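Rho-class glutathione S-transferase (Laternula elliptica, PDB 3QAV) is a glutathione S-transferase of the cytosolic superfamily, which probably joins glutathione to electrophilic compounds. Local coordinates at residues V196-N201 with P236-D241; H164-L169 with P207-Y212; P37-L42 with K224-H229; A116-R121 with F175-E180. All coordinates share one frame; numbering follows the deposited sequence.

Interaction 1 (V196-N201 with P236-D241)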
loop_
_atom_site.group_PDB
_atom_site.type_symbol
_atom_site.label_atom_id
_atom_site.label_comp_id
_atom_site.label_asym_id
_atom_site.label_seq_id
_atom_site.Cartn_x
_atom_site.Cartn_y
_atom_site.Cartn_z
ATOM N N VAL A 196 14.232 11.622 -9.947
ATOM C CA VAL A 196 15.146 12.653 -10.426
ATOM C C VAL A 196 16.492 12.499 -9.721
ATOM O O VAL A 196 17.544 12.645 -10.340
ATOM C CB VAL A 196 14.591 14.070 -10.145
ATOM C CG1 VAL A 196 15.638 15.121 -10.493
ATOM C CG2 VAL A 196 13.323 14.304 -10.954
ATOM N N ARG A 197 16.456 12.203 -8.425
ATOM C CA ARG A 197 17.681 12.025 -7.653
ATOM C C ARG A 197 18.569 10.974 -8.311
ATOM O O ARG A 197 19.782 11.136 -8.379
ATOM C CB ARG A 197 17.349 11.601 -6.217
ATOM C CG ARG A 197 18.504 10.981 -5.430
ATOM C CD ARG A 197 19.561 11.998 -5.001
ATOM N NE ARG A 197 20.569 11.379 -4.133
ATOM C CZ ARG A 197 21.653 11.996 -3.660
ATOM N NH1 ARG A 197 22.500 11.336 -2.883
ATOM N NH2 ARG A 197 21.895 13.267 -3.955
ATOM N N GLN A 198 17.961 9.904 -8.801
ATOM C CA GLN A 198 18.708 8.833 -9.445
ATOM C C GLN A 198 19.197 9.248 -10.826
ATOM O O GLN A 198 19.749 8.438 -11.565
ATOM C CB GLN A 198 17.844 7.580 -9.550
ATOM C CG GLN A 198 17.519 6.936 -8.211
ATOM C CD GLN A 198 18.713 6.232 -7.589
ATOM O OE1 GLN A 198 19.734 6.006 -8.247
ATOM N NE2 GLN A 198 18.583 5.864 -6.316
ATOM N N GLY A 199 18.967 10.512 -11.177
ATOM C CA GLY A 199 19.437 11.028 -12.453
ATOM C C GLY A 199 18.543 10.959 -13.678
ATOM O O GLY A 199 19.034 11.087 -14.801
ATOM N N ALA A 200 17.244 10.758 -13.491
ATOM C CA ALA A 200 16.337 10.701 -14.633
ATOM C C ALA A 200 16.238 12.089 -15.283
ATOM O O ALA A 200 16.196 13.113 -14.590
ATOM C CB ALA A 200 14.965 10.234 -14.191
ATOM N N ASN A 201 16.217 12.109 -16.613
ATOM C CA ASN A 201 16.111 13.350 -17.379
ATOM C C ASN A 201 14.707 13.338 -17.962
ATOM O O ASN A 201 14.472 12.783 -19.037
ATOM C CB ASN A 201 17.163 13.380 -18.503
ATOM C CG ASN A 201 17.177 14.700 -19.267
ATOM O OD1 ASN A 201 17.987 14.896 -20.180
ATOM N ND2 ASN A 201 16.281 15.610 -18.900
ATOM N N PRO A 236 23.227 8.616 -6.935
ATOM C CA PRO A 236 23.570 7.239 -7.309
ATOM C C PRO A 236 23.579 7.053 -8.831
ATOM O O PRO A 236 24.245 6.163 -9.357
ATOM C CB PRO A 236 22.475 6.416 -6.627
ATOM C CG PRO A 236 22.132 7.242 -5.412
ATOM C CD PRO A 236 22.119 8.646 -5.963
ATOM N N GLY A 237 22.817 7.895 -9.524
ATOM C CA GLY A 237 22.751 7.836 -10.976
ATOM C C GLY A 237 22.242 6.556 -11.622
ATOM O O GLY A 237 22.639 6.232 -12.746
ATOM N N ASN A 238 21.357 5.833 -10.945
ATOM C CA ASN A 238 20.829 4.589 -11.496
ATOM C C ASN A 238 19.733 4.766 -12.549
ATOM O O ASN A 238 19.287 3.793 -13.151
ATOM C CB ASN A 238 20.329 3.689 -10.368
ATOM C CG ASN A 238 21.462 3.045 -9.602
ATOM O OD1 ASN A 238 22.195 2.221 -10.145
ATOM N ND2 ASN A 238 21.621 3.421 -8.337
ATOM N N LEU A 239 19.306 6.002 -12.776
ATOM C CA LEU A 239 18.277 6.275 -13.777
ATOM C C LEU A 239 18.776 7.255 -14.833
ATOM O O LEU A 239 17.988 7.820 -15.593
ATOM C CB LEU A 239 17.010 6.818 -13.108
ATOM C CG LEU A 239 16.234 5.782 -12.283
ATOM C CD1 LEU A 239 15.024 6.436 -11.639
ATOM C CD2 LEU A 239 15.794 4.629 -13.182
ATOM N N LEU A 240 20.092 7.452 -14.876
ATOM C CA LEU A 240 20.705 8.351 -15.845
ATOM C C LEU A 240 20.421 7.893 -17.272
ATOM O O LEU A 240 20.371 8.708 -18.196
ATOM C CB LEU A 240 22.222 8.422 -15.625
ATOM C CG LEU A 240 22.729 9.125 -14.361
ATOM C CD1 LEU A 240 24.242 8.951 -14.241
ATOM C CD2 LEU A 240 22.370 10.602 -14.415
ATOM N N ASP A 241 20.213 6.589 -17.442
ATOM C CA ASP A 241 19.952 6.015 -18.760
ATOM C C ASP A 241 18.468 5.756 -19.029
ATOM O O ASP A 241 18.098 5.320 -20.120
ATOM C CB ASP A 241 20.721 4.702 -18.906
ATOM C CG ASP A 241 20.209 3.623 -17.970
ATOM O OD1 ASP A 241 20.114 3.884 -16.753
ATOM O OD2 ASP A 241 19.901 2.516 -18.451
#

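Interaction 2 (H164-L169 with P207-Y212)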
loop_
_atom_site.group_PDB
_atom_site.type_symbol
_atom_site.label_atom_id
_atom_site.label_comp_id
_atom_site.label_asym_id
_atom_site.label_seq_id
_atom_site.Cartn_x
_atom_site.Cartn_y
_atom_site.Cartn_z
ATOM N N HIS A 164 1.324 6.824 -17.292
ATOM C CA HIS A 164 0.065 7.038 -16.588
ATOM C C HIS A 164 0.063 8.376 -15.875
ATOM O O HIS A 164 -0.854 9.180 -16.041
ATOM C CB HIS A 164 -0.166 5.922 -15.575
ATOM C CG HIS A 164 -0.453 4.592 -16.197
ATOM N ND1 HIS A 164 0.226 3.444 -15.844
ATOM C CD2 HIS A 164 -1.370 4.217 -17.119
ATOM C CE1 HIS A 164 -0.263 2.420 -16.521
ATOM N NE2 HIS A 164 -1.233 2.862 -17.302
ATOM N N TRP A 165 1.106 8.619 -15.087
ATOM C CA TRP A 165 1.214 9.858 -14.334
ATOM C C TRP A 165 1.388 11.065 -15.248
ATOM O O TRP A 165 0.879 12.151 -14.958
ATOM C CB TRP A 165 2.362 9.748 -13.324
ATOM C CG TRP A 165 2.208 8.538 -12.445
ATOM C CD1 TRP A 165 2.793 7.321 -12.621
ATOM C CD2 TRP A 165 1.328 8.400 -11.320
ATOM N NE1 TRP A 165 2.331 6.430 -11.681
ATOM C CE2 TRP A 165 1.431 7.068 -10.870
ATOM C CE3 TRP A 165 0.460 9.275 -10.651
ATOM C CZ2 TRP A 165 0.700 6.587 -9.780
ATOM C CZ3 TRP A 165 -0.267 8.797 -9.565
ATOM C CH2 TRP A 165 -0.142 7.464 -9.142
ATOM N N GLU A 166 2.094 10.874 -16.359
ATOM C CA GLU A 166 2.284 11.950 -17.332
ATOM C C GLU A 166 0.884 12.382 -17.774
ATOM O O GLU A 166 0.557 13.573 -17.792
ATOM C CB GLU A 166 3.075 11.433 -18.539
ATOM C CG GLU A 166 3.320 12.445 -19.661
ATOM C CD GLU A 166 4.270 13.567 -19.265
ATOM O OE1 GLU A 166 5.140 13.336 -18.400
ATOM O OE2 GLU A 166 4.160 14.672 -19.835
ATOM N N ASN A 167 0.057 11.397 -18.115
ATOM C CA ASN A 167 -1.314 11.644 -18.545
ATOM C C ASN A 167 -2.130 12.347 -17.472
ATOM O O ASN A 167 -2.808 13.335 -17.748
ATOM C CB ASN A 167 -2.010 10.329 -18.901
ATOM C CG ASN A 167 -1.606 9.805 -20.261
ATOM O OD1 ASN A 167 -1.977 8.693 -20.644
ATOM N ND2 ASN A 167 -0.848 10.604 -21.005
ATOM N N TYR A 168 -2.073 11.821 -16.252
ATOM C CA TYR A 168 -2.821 12.408 -15.138
ATOM C C TYR A 168 -2.488 13.894 -15.008
ATOM O O TYR A 168 -3.382 14.742 -14.970
ATOM C CB TYR A 168 -2.474 11.690 -13.824
ATOM C CG TYR A 168 -2.775 10.205 -13.796
ATOM C CD1 TYR A 168 -2.033 9.345 -12.990
ATOM C CD2 TYR A 168 -3.812 9.659 -14.558
ATOM C CE1 TYR A 168 -2.309 7.986 -12.941
ATOM C CE2 TYR A 168 -4.098 8.295 -14.515
ATOM C CZ TYR A 168 -3.344 7.467 -13.706
ATOM O OH TYR A 168 -3.619 6.122 -13.655
ATOM N N LEU A 169 -1.195 14.204 -14.944
ATOM C CA LEU A 169 -0.757 15.589 -14.818
ATOM C C LEU A 169 -1.179 16.406 -16.037
ATOM O O LEU A 169 -1.529 17.590 -15.926
ATOM C CB LEU A 169 0.760 15.642 -14.612
ATOM C CG LEU A 169 1.149 15.198 -13.193
ATOM C CD1 LEU A 169 2.630 14.880 -13.113
ATOM C CD2 LEU A 169 0.768 16.297 -12.195
ATOM N N PRO A 207 7.494 15.824 -20.091
ATOM C CA PRO A 207 7.360 17.256 -19.803
ATOM C C PRO A 207 6.416 17.669 -18.672
ATOM O O PRO A 207 6.726 18.595 -17.923
ATOM C CB PRO A 207 6.956 17.844 -21.159
ATOM C CG PRO A 207 6.261 16.693 -21.839
ATOM C CD PRO A 207 7.152 15.535 -21.493
ATOM N N ASN A 208 5.276 16.997 -18.535
ATOM C CA ASN A 208 4.330 17.370 -17.481
ATOM C C ASN A 208 4.811 16.963 -16.100
ATOM O O ASN A 208 4.587 17.677 -15.124
ATOM C CB ASN A 208 2.947 16.778 -17.745
ATOM C CG ASN A 208 2.329 17.305 -19.018
ATOM O OD1 ASN A 208 2.346 16.638 -20.050
ATOM N ND2 ASN A 208 1.795 18.514 -18.958
ATOM N N ILE A 209 5.469 15.815 -16.016
ATOM C CA ILE A 209 5.987 15.364 -14.736
ATOM C C ILE A 209 7.121 16.303 -14.348
ATOM O O ILE A 209 7.223 16.716 -13.196
ATOM C CB ILE A 209 6.511 13.920 -14.808
ATOM C CG1 ILE A 209 5.338 12.962 -15.069
ATOM C CG2 ILE A 209 7.249 13.569 -13.522
ATOM C CD1 ILE A 209 5.699 11.491 -15.031
ATOM N N PHE A 210 7.960 16.649 -15.325
ATOM C CA PHE A 210 9.083 17.553 -15.100
ATOM C C PHE A 210 8.582 18.910 -14.616
ATOM O O PHE A 210 9.129 19.485 -13.678
ATOM C CB PHE A 210 9.884 17.727 -16.390
ATOM C CG PHE A 210 11.092 18.611 -16.244
ATOM C CD1 PHE A 210 11.125 19.871 -16.837
ATOM C CD2 PHE A 210 12.212 18.169 -15.538
ATOM C CE1 PHE A 210 12.259 20.679 -16.736
ATOM C CE2 PHE A 210 13.349 18.970 -15.432
ATOM C CZ PHE A 210 13.371 20.228 -16.034
ATOM N N LYS A 211 7.539 19.414 -15.265
ATOM C CA LYS A 211 6.940 20.692 -14.904
ATOM C C LYS A 211 6.377 20.594 -13.486
ATOM O O LYS A 211 6.484 21.532 -12.688
ATOM C CB LYS A 211 5.828 21.025 -15.902
ATOM C CG LYS A 211 5.015 22.263 -15.587
ATOM C CD LYS A 211 3.955 22.476 -16.665
ATOM C CE LYS A 211 3.107 23.704 -16.385
ATOM N NZ LYS A 211 2.109 23.950 -17.462
ATOM N N TYR A 212 5.776 19.445 -13.184
ATOM C CA TYR A 212 5.202 19.189 -11.866
ATOM C C TYR A 212 6.333 19.187 -10.844
ATOM O O TYR A 212 6.236 19.815 -9.796
ATOM C CB TYR A 212 4.491 17.830 -11.854
ATOM C CG TYR A 212 4.018 17.386 -10.477
ATOM C CD1 TYR A 212 2.888 17.949 -9.884
ATOM C CD2 TYR A 212 4.714 16.406 -9.767
ATOM C CE1 TYR A 212 2.465 17.542 -8.615
ATOM C CE2 TYR A 212 4.306 15.995 -8.507
ATOM C CZ TYR A 212 3.185 16.560 -7.937
ATOM O OH TYR A 212 2.779 16.137 -6.694
#

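Interaction 3 (P37-L42 with K224-H229)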
loop_
_atom_site.group_PDB
_atom_site.type_symbol
_atom_site.label_atom_id
_atom_site.label_comp_id
_atom_site.label_asym_id
_atom_site.label_seq_id
_atom_site.Cartn_x
_atom_site.Cartn_y
_atom_site.Cartn_z
ATOM N N PRO A 37 8.635 7.148 2.743
ATOM C CA PRO A 37 7.595 7.073 3.772
ATOM C C PRO A 37 7.787 8.127 4.875
ATOM O O PRO A 37 6.816 8.603 5.477
ATOM C CB PRO A 37 7.687 5.622 4.279
ATOM C CG PRO A 37 9.025 5.126 3.795
ATOM C CD PRO A 37 9.226 5.823 2.481
ATOM N N CYS A 38 9.038 8.506 5.132
ATOM C CA CYS A 38 9.303 9.529 6.137
ATOM C C CYS A 38 8.923 10.889 5.561
ATOM O O CYS A 38 8.283 11.707 6.227
ATOM C CB CYS A 38 10.785 9.544 6.526
ATOM S SG CYS A 38 11.326 8.087 7.458
ATOM N N TRP A 39 9.315 11.113 4.312
ATOM C CA TRP A 39 9.050 12.375 3.628
ATOM C C TRP A 39 7.561 12.662 3.628
ATOM O O TRP A 39 7.145 13.784 3.880
ATOM C CB TRP A 39 9.568 12.314 2.184
ATOM C CG TRP A 39 9.885 13.653 1.587
ATOM C CD1 TRP A 39 9.429 14.873 2.008
ATOM C CD2 TRP A 39 10.700 13.906 0.434
ATOM N NE1 TRP A 39 9.910 15.866 1.187
ATOM C CE2 TRP A 39 10.692 15.300 0.213
ATOM C CE3 TRP A 39 11.436 13.089 -0.432
ATOM C CZ2 TRP A 39 11.392 15.900 -0.846
ATOM C CZ3 TRP A 39 12.133 13.681 -1.482
ATOM C CH2 TRP A 39 12.103 15.077 -1.679
ATOM N N LYS A 40 6.759 11.640 3.350
ATOM C CA LYS A 40 5.306 11.784 3.333
ATOM C C LYS A 40 4.829 12.422 4.631
ATOM O O LYS A 40 4.054 13.389 4.628
ATOM C CB LYS A 40 4.638 10.415 3.182
ATOM C CG LYS A 40 4.673 9.816 1.783
ATOM C CD LYS A 40 4.321 8.323 1.812
ATOM C CE LYS A 40 2.919 8.060 2.357
ATOM N NZ LYS A 40 2.584 6.592 2.444
ATOM N N VAL A 41 5.299 11.871 5.745
ATOM C CA VAL A 41 4.925 12.365 7.060
ATOM C C VAL A 41 5.353 13.817 7.308
ATOM O O VAL A 41 4.566 14.619 7.810
ATOM C CB VAL A 41 5.505 11.452 8.175
ATOM C CG1 VAL A 41 5.172 12.026 9.547
ATOM C CG2 VAL A 41 4.882 10.048 8.056
ATOM N N LEU A 42 6.589 14.158 6.948
ATOM C CA LEU A 42 7.079 15.517 7.158
ATOM C C LEU A 42 6.283 16.524 6.331
ATOM O O LEU A 42 6.011 17.638 6.790
ATOM C CB LEU A 42 8.563 15.611 6.800
ATOM C CG LEU A 42 9.521 14.707 7.599
ATOM C CD1 LEU A 42 10.953 14.930 7.117
ATOM C CD2 LEU A 42 9.402 15.012 9.091
ATOM N N LYS A 224 11.847 22.711 2.580
ATOM C CA LYS A 224 12.138 22.434 3.981
ATOM C C LYS A 224 12.330 20.949 4.295
ATOM O O LYS A 224 12.989 20.593 5.271
ATOM C CB LYS A 224 11.008 22.963 4.870
ATOM C CG LYS A 224 10.805 24.464 4.829
ATOM C CD LYS A 224 9.762 24.898 5.863
ATOM C CE LYS A 224 9.778 26.405 6.089
ATOM N NZ LYS A 224 9.523 27.162 4.832
ATOM N N THR A 225 11.760 20.077 3.477
ATOM C CA THR A 225 11.885 18.659 3.756
ATOM C C THR A 225 12.742 17.837 2.802
ATOM O O THR A 225 12.629 16.616 2.777
ATOM C CB THR A 225 10.500 18.025 3.850
ATOM O OG1 THR A 225 9.775 18.303 2.644
ATOM C CG2 THR A 225 9.744 18.596 5.057
ATOM N N MET A 226 13.595 18.490 2.016
ATOM C CA MET A 226 14.458 17.739 1.109
ATOM C C MET A 226 15.317 16.834 1.995
ATOM O O MET A 226 15.701 17.228 3.099
ATOM C CB MET A 226 15.364 18.682 0.301
ATOM C CG MET A 226 14.645 19.581 -0.722
ATOM S SD MET A 226 13.823 18.672 -2.057
ATOM C CE MET A 226 15.232 18.050 -2.978
ATOM N N PRO A 227 15.601 15.601 1.542
ATOM C CA PRO A 227 16.423 14.662 2.319
ATOM C C PRO A 227 17.765 15.315 2.657
ATOM O O PRO A 227 18.553 15.626 1.765
ATOM C CB PRO A 227 16.582 13.482 1.366
ATOM C CG PRO A 227 15.270 13.481 0.631
ATOM C CD PRO A 227 15.061 14.953 0.331
ATOM N N PRO A 228 18.043 15.523 3.951
ATOM C CA PRO A 228 19.303 16.150 4.359
ATOM C C PRO A 228 20.614 15.639 3.779
ATOM O O PRO A 228 21.509 16.442 3.524
ATOM C CB PRO A 228 19.266 16.055 5.889
ATOM C CG PRO A 228 18.265 14.977 6.168
ATOM C CD PRO A 228 17.219 15.202 5.126
ATOM N N HIS A 229 20.738 14.334 3.546
ATOM C CA HIS A 229 22.008 13.805 3.037
ATOM C C HIS A 229 22.285 13.970 1.551
ATOM O O HIS A 229 23.409 13.739 1.112
ATOM C CB HIS A 229 22.188 12.324 3.427
ATOM C CG HIS A 229 21.612 11.346 2.445
ATOM N ND1 HIS A 229 20.292 10.952 2.469
ATOM C CD2 HIS A 229 22.190 10.652 1.436
ATOM C CE1 HIS A 229 20.082 10.053 1.522
ATOM N NE2 HIS A 229 21.218 9.853 0.881
#

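Interaction 4 (A116-R121 with F175-E180)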
loop_
_atom_site.group_PDB
_atom_site.type_symbol
_atom_site.label_atom_id
_atom_site.label_comp_id
_atom_site.label_asym_id
_atom_site.label_seq_id
_atom_site.Cartn_x
_atom_site.Cartn_y
_atom_site.Cartn_z
ATOM N N ALA A 116 -12.591 10.725 -3.639
ATOM C CA ALA A 116 -12.382 9.383 -4.162
ATOM C C ALA A 116 -11.209 9.382 -5.146
ATOM O O ALA A 116 -10.402 8.450 -5.164
ATOM C CB ALA A 116 -13.651 8.881 -4.843
ATOM N N LYS A 117 -11.110 10.424 -5.960
ATOM C CA LYS A 117 -10.013 10.506 -6.917
ATOM C C LYS A 117 -8.678 10.759 -6.209
ATOM O O LYS A 117 -7.641 10.275 -6.662
ATOM C CB LYS A 117 -10.281 11.597 -7.958
ATOM C CG LYS A 117 -9.082 11.914 -8.844
ATOM C CD LYS A 117 -8.579 10.688 -9.587
ATOM C CE LYS A 117 -9.612 10.198 -10.589
ATOM N NZ LYS A 117 -9.973 11.286 -11.542
ATOM N N VAL A 118 -8.699 11.512 -5.106
ATOM C CA VAL A 118 -7.473 11.774 -4.348
ATOM C C VAL A 118 -6.978 10.438 -3.774
ATOM O O VAL A 118 -5.805 10.095 -3.908
ATOM C CB VAL A 118 -7.710 12.797 -3.200
ATOM C CG1 VAL A 118 -6.469 12.903 -2.322
ATOM C CG2 VAL A 118 -8.040 14.182 -3.792
ATOM N N TYR A 119 -7.883 9.685 -3.148
ATOM C CA TYR A 119 -7.553 8.368 -2.599
ATOM C C TYR A 119 -7.024 7.483 -3.737
ATOM O O TYR A 119 -6.027 6.791 -3.579
ATOM C CB TYR A 119 -8.799 7.712 -1.985
ATOM C CG TYR A 119 -9.208 8.225 -0.609
ATOM C CD1 TYR A 119 -10.533 8.584 -0.344
ATOM C CD2 TYR A 119 -8.289 8.286 0.444
ATOM C CE1 TYR A 119 -10.936 8.991 0.933
ATOM C CE2 TYR A 119 -8.682 8.687 1.735
ATOM C CZ TYR A 119 -10.004 9.035 1.969
ATOM O OH TYR A 119 -10.397 9.421 3.232
ATOM N N GLN A 120 -7.688 7.507 -4.887
ATOM C CA GLN A 120 -7.229 6.696 -6.015
ATOM C C GLN A 120 -5.760 6.989 -6.343
ATOM O O GLN A 120 -4.937 6.070 -6.414
ATOM C CB GLN A 120 -8.093 6.949 -7.260
ATOM C CG GLN A 120 -7.486 6.423 -8.568
ATOM C CD GLN A 120 -7.435 4.897 -8.663
ATOM O OE1 GLN A 120 -6.630 4.333 -9.419
ATOM N NE2 GLN A 120 -8.304 4.226 -7.918
ATOM N N ARG A 121 -5.430 8.262 -6.538
ATOM C CA ARG A 121 -4.053 8.636 -6.867
ATOM C C ARG A 121 -3.061 8.253 -5.759
ATOM O O ARG A 121 -1.997 7.716 -6.042
ATOM C CB ARG A 121 -3.976 10.135 -7.167
ATOM C CG ARG A 121 -4.758 10.558 -8.420
ATOM C CD ARG A 121 -4.043 10.151 -9.713
ATOM N NE ARG A 121 -4.441 8.846 -10.233
ATOM C CZ ARG A 121 -5.383 8.647 -11.153
ATOM N NH1 ARG A 121 -5.664 7.410 -11.559
ATOM N NH2 ARG A 121 -6.043 9.676 -11.674
ATOM N N PHE A 175 -1.835 19.631 -10.260
ATOM C CA PHE A 175 -1.304 18.632 -9.339
ATOM C C PHE A 175 -1.659 17.215 -9.802
ATOM O O PHE A 175 -2.296 17.042 -10.843
ATOM C CB PHE A 175 -1.809 18.937 -7.931
ATOM C CG PHE A 175 -1.341 20.275 -7.411
ATOM C CD1 PHE A 175 -0.167 20.380 -6.663
ATOM C CD2 PHE A 175 -2.047 21.439 -7.713
ATOM C CE1 PHE A 175 0.294 21.626 -6.224
ATOM C CE2 PHE A 175 -1.593 22.690 -7.278
ATOM C CZ PHE A 175 -0.420 22.781 -6.532
ATOM N N VAL A 176 -1.259 16.201 -9.046
ATOM C CA VAL A 176 -1.481 14.821 -9.477
ATOM C C VAL A 176 -2.908 14.259 -9.467
ATOM O O VAL A 176 -3.199 13.308 -10.196
ATOM C CB VAL A 176 -0.544 13.862 -8.698
ATOM C CG1 VAL A 176 -1.123 13.572 -7.308
ATOM C CG2 VAL A 176 -0.319 12.579 -9.506
ATOM N N ALA A 177 -3.801 14.839 -8.670
ATOM C CA ALA A 177 -5.179 14.349 -8.607
ATOM C C ALA A 177 -6.221 15.416 -8.939
ATOM O O ALA A 177 -7.281 15.112 -9.490
ATOM C CB ALA A 177 -5.463 13.765 -7.223
ATOM N N THR A 178 -5.917 16.662 -8.599
ATOM C CA THR A 178 -6.830 17.768 -8.858
ATOM C C THR A 178 -6.002 18.999 -9.189
ATOM O O THR A 178 -4.784 18.919 -9.306
ATOM C CB THR A 178 -7.677 18.093 -7.619
ATOM O OG1 THR A 178 -6.837 18.673 -6.621
ATOM C CG2 THR A 178 -8.308 16.834 -7.044
ATOM N N LYS A 179 -6.658 20.142 -9.333
ATOM C CA LYS A 179 -5.946 21.381 -9.628
ATOM C C LYS A 179 -5.428 22.034 -8.343
ATOM O O LYS A 179 -4.935 23.163 -8.357
ATOM C CB LYS A 179 -6.858 22.348 -10.387
ATOM C CG LYS A 179 -7.172 21.893 -11.799
ATOM C CD LYS A 179 -8.121 22.846 -12.496
ATOM C CE LYS A 179 -8.469 22.343 -13.890
ATOM N NZ LYS A 179 -7.259 22.226 -14.759
ATOM N N GLU A 180 -5.548 21.308 -7.236
ATOM C CA GLU A 180 -5.080 21.776 -5.938
ATOM C C GLU A 180 -4.158 20.732 -5.306
ATOM O O GLU A 180 -4.251 19.536 -5.597
ATOM C CB GLU A 180 -6.264 22.015 -4.989
ATOM C CG GLU A 180 -6.961 23.353 -5.138
ATOM C CD GLU A 180 -8.106 23.514 -4.148
ATOM O OE1 GLU A 180 -7.946 23.111 -2.977
ATOM O OE2 GLU A 180 -9.162 24.050 -4.535
HETATM O O HOH W 1 -5.224 12.276 -11.780
#

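Interaction 1 (V196-N201 with P236-D241)
Gln-198 and the 236-241 tail form a polar docking contact at the C-terminal end of helix 183-197, where the Schellman motif closing the helix at Gly-199 meets a type I beta turn from Gly-237 to Leu-240. Gln-198 grips the turn twice. Its backbone O accepts from Leu-239 N at 2.8 Å, and its side-chain OE1 takes two N-H groups of Asn-238. Asn-238 N and ND2 both lie 3.2 Å from Gln-198 OE1, N in the carbonyl plane and ND2 tilted 30° from it. A bend at chi2 (-73°) turns the glutamine chain to lie beside that of Asn-238, pointing the same way, with the amide planes 38° apart. The Pro-236 ring crosses the Gln-198 side chain at about a right angle, and its CD reaches Arg-197 NE at 3.6 Å; the far end of Arg-197 bonds Ser-233 and makes a cation-pi contact with Trp-230. Apolar packing comes from Leu-239, whose CG lies 3.6 Å from Gln-198 CB, while its side chain also touches Phe-135 and Val-136 of helix 133-141. At the end of the turn, Leu-240 CA makes a CA-H...O contact with Gly-199 O, and Leu-240 CD2 rests 3.6 Å from Gly-199 CA.

Interaction 2 (H164-L169 with P207-Y212)
Leu-169 and Glu-166, one helical turn apart on helix 148-172, meet the first turns of helix 207-217, one through methyl groups and the other through its carboxylate. The two short helical segments approach to 8.4 Å between axes and cross at 69°. Followed outward, Leu-169 starts with CB against Asn-208 CB at 4.0 Å. Its CD1 then packs against both Ile-209 CA and Tyr-212 CB, and CD2 reaches Tyr-212 CD1 at 3.5 Å; both methyls come to the base of the tyrosine from one side, the side chains crossing at about a right angle. That tyrosine leads on to helix 183-197, where its hydroxyl bonds Asp-185 and its ring meets Phe-188.

Glu-166 bends at chi2 (68°) to lay its carboxylate across the start of helix 207-217. OE2 accepts from Asn-208 N at 2.9 Å on its syn side, somewhat out of the carboxylate plane, and OE1 takes a weak bond from Ile-209 N at 3.5 Å. A negative group beside these first-turn amides would probably be favoured by the helix dipole. The same OE1 lies against Ile-209 CG1, and Ile-209 CD1 continues to Trp-165 CB at 4.1 Å. Obliquely crossed helices, joined by a buried leucine and a carboxylate at a helix N terminus, belong here to the all-helical C-terminal domain of the GST fold.

Interaction 3 (P37-L42 with K224-H229)
Trp-39, on helix 36-47, meets Thr-225, Met-226 and Pro-227 of the chain that follows helix 220-224, across the join between the thioredoxin-like N-terminal domain and the helical C-terminal part. One hydrogen bond crosses: Trp-39 NE1 donates a hydrogen bond to Thr-225 OG1 at 2.8 Å, with a moderately bent N-H...O angle of 141° and OG1 a little out of the indole plane. The threonine hydroxyl has a second bond, to the carbonyl O of Thr-221.

Contacts with the ring itself are of two kinds. Over one face lie Thr-225 O and Pro-227 CD, both offset toward the rim; Pro-227 CD makes a CH-pi contact 3.8 Å from the centroid of the six-membered ring of Trp-39. Met-226 gives a Met-aromatic contact instead: its twice-bent chain brings SD obliquely to the far end of the indole, 3.9 Å from Trp-39 CZ2. Phe-189 of helix 183-197 meets the indole edge-to-face.

Aliphatic packing adds Leu-42 CB against Thr-225 CG2, at 3.7 Å. With OG1 placed at chi1 55° to face the indole nitrogen, CG2 is turned to the leucine, and both branches of Thr-225 are used. The chemistry suggests an indole held against rotation: a directional bond at the nitrogen and packing over a face oppose turning of the ring, and its buried N-H is satisfied.

Interaction 4 (A116-R121 with F175-E180)
Arg-121 and Val-118 of helix 112-124 pack on Val-176, Ala-177 and Thr-178, part of the loop that leads from helix 148-172 to helix 183-197 in the C-terminal domain. No direct hydrogen bond joins the two segments; methyl packing and a bridging water do the work. Ala-177 points its CB at the helix, 3.5 Å from Arg-121 CG and 4.0 Å from Val-118 CA, and so sits close on the backbone between two side chains one turn apart. Val-118 extends the patch with CG2, which touches Ala-177 CB and, at 4.2 Å, Thr-178 CG2. On the outer margin Lys-117 CG lies alongside Ala-177 O.

Arg-121 turns sharply at chi2 (-75°) and again at chi3 (92°), which carries its CD past Val-176 O at 3.3 Å and sets the guanidinium so that a water fits between NH2 and Val-176 O. NH2 donates to this water at 2.7 Å, and the water in turn donates to Val-176 O at 2.8 Å, so the carbonyl is tied indirectly to the arginine. The other end of the guanidinium makes a salt bridge with Glu-124, and Tyr-168 of helix 148-172 offers it a cation-pi contact. The loop is also braced internally: Thr-178 OG1 accepts from Glu-180 N in an ST turn.

From the loop, Val-176 N bonds Asp-185 in the first turn of helix 183-197, and the Val-176 side chain packs on Ala-184 and Phe-188 of that helix and on Trp-165 of helix 148-172, while Tyr-119, on another side of helix 112-124, bonds Glu-100 of the second subunit.

Overall arrangement
Interactions 2 and 4, centres about 13 Å apart, touch directly: Trp-165 CH2 lies 3.6 Å from Arg-121 O, and Leu-169 CD2 lies 3.4 Å from Phe-175 O. Both also touch the second subunit. Interactions 1 and 3 hold successive parts of the C-terminal chain and meet loosely where Arg-197 NH1 comes 4.2 Å from His-229 NE2. Interaction 3 is nearest the glutathione-binding residues, the ligand being absent from this chain: the side chain of Trp-39 is about 7 Å from that of Ser-35 and about 8 Å from that of Ser-91. In interaction 1 Arg-197 is about 12 Å from Ser-35, side chain to side chain, whereas interactions 2 and 4 lie away from the site.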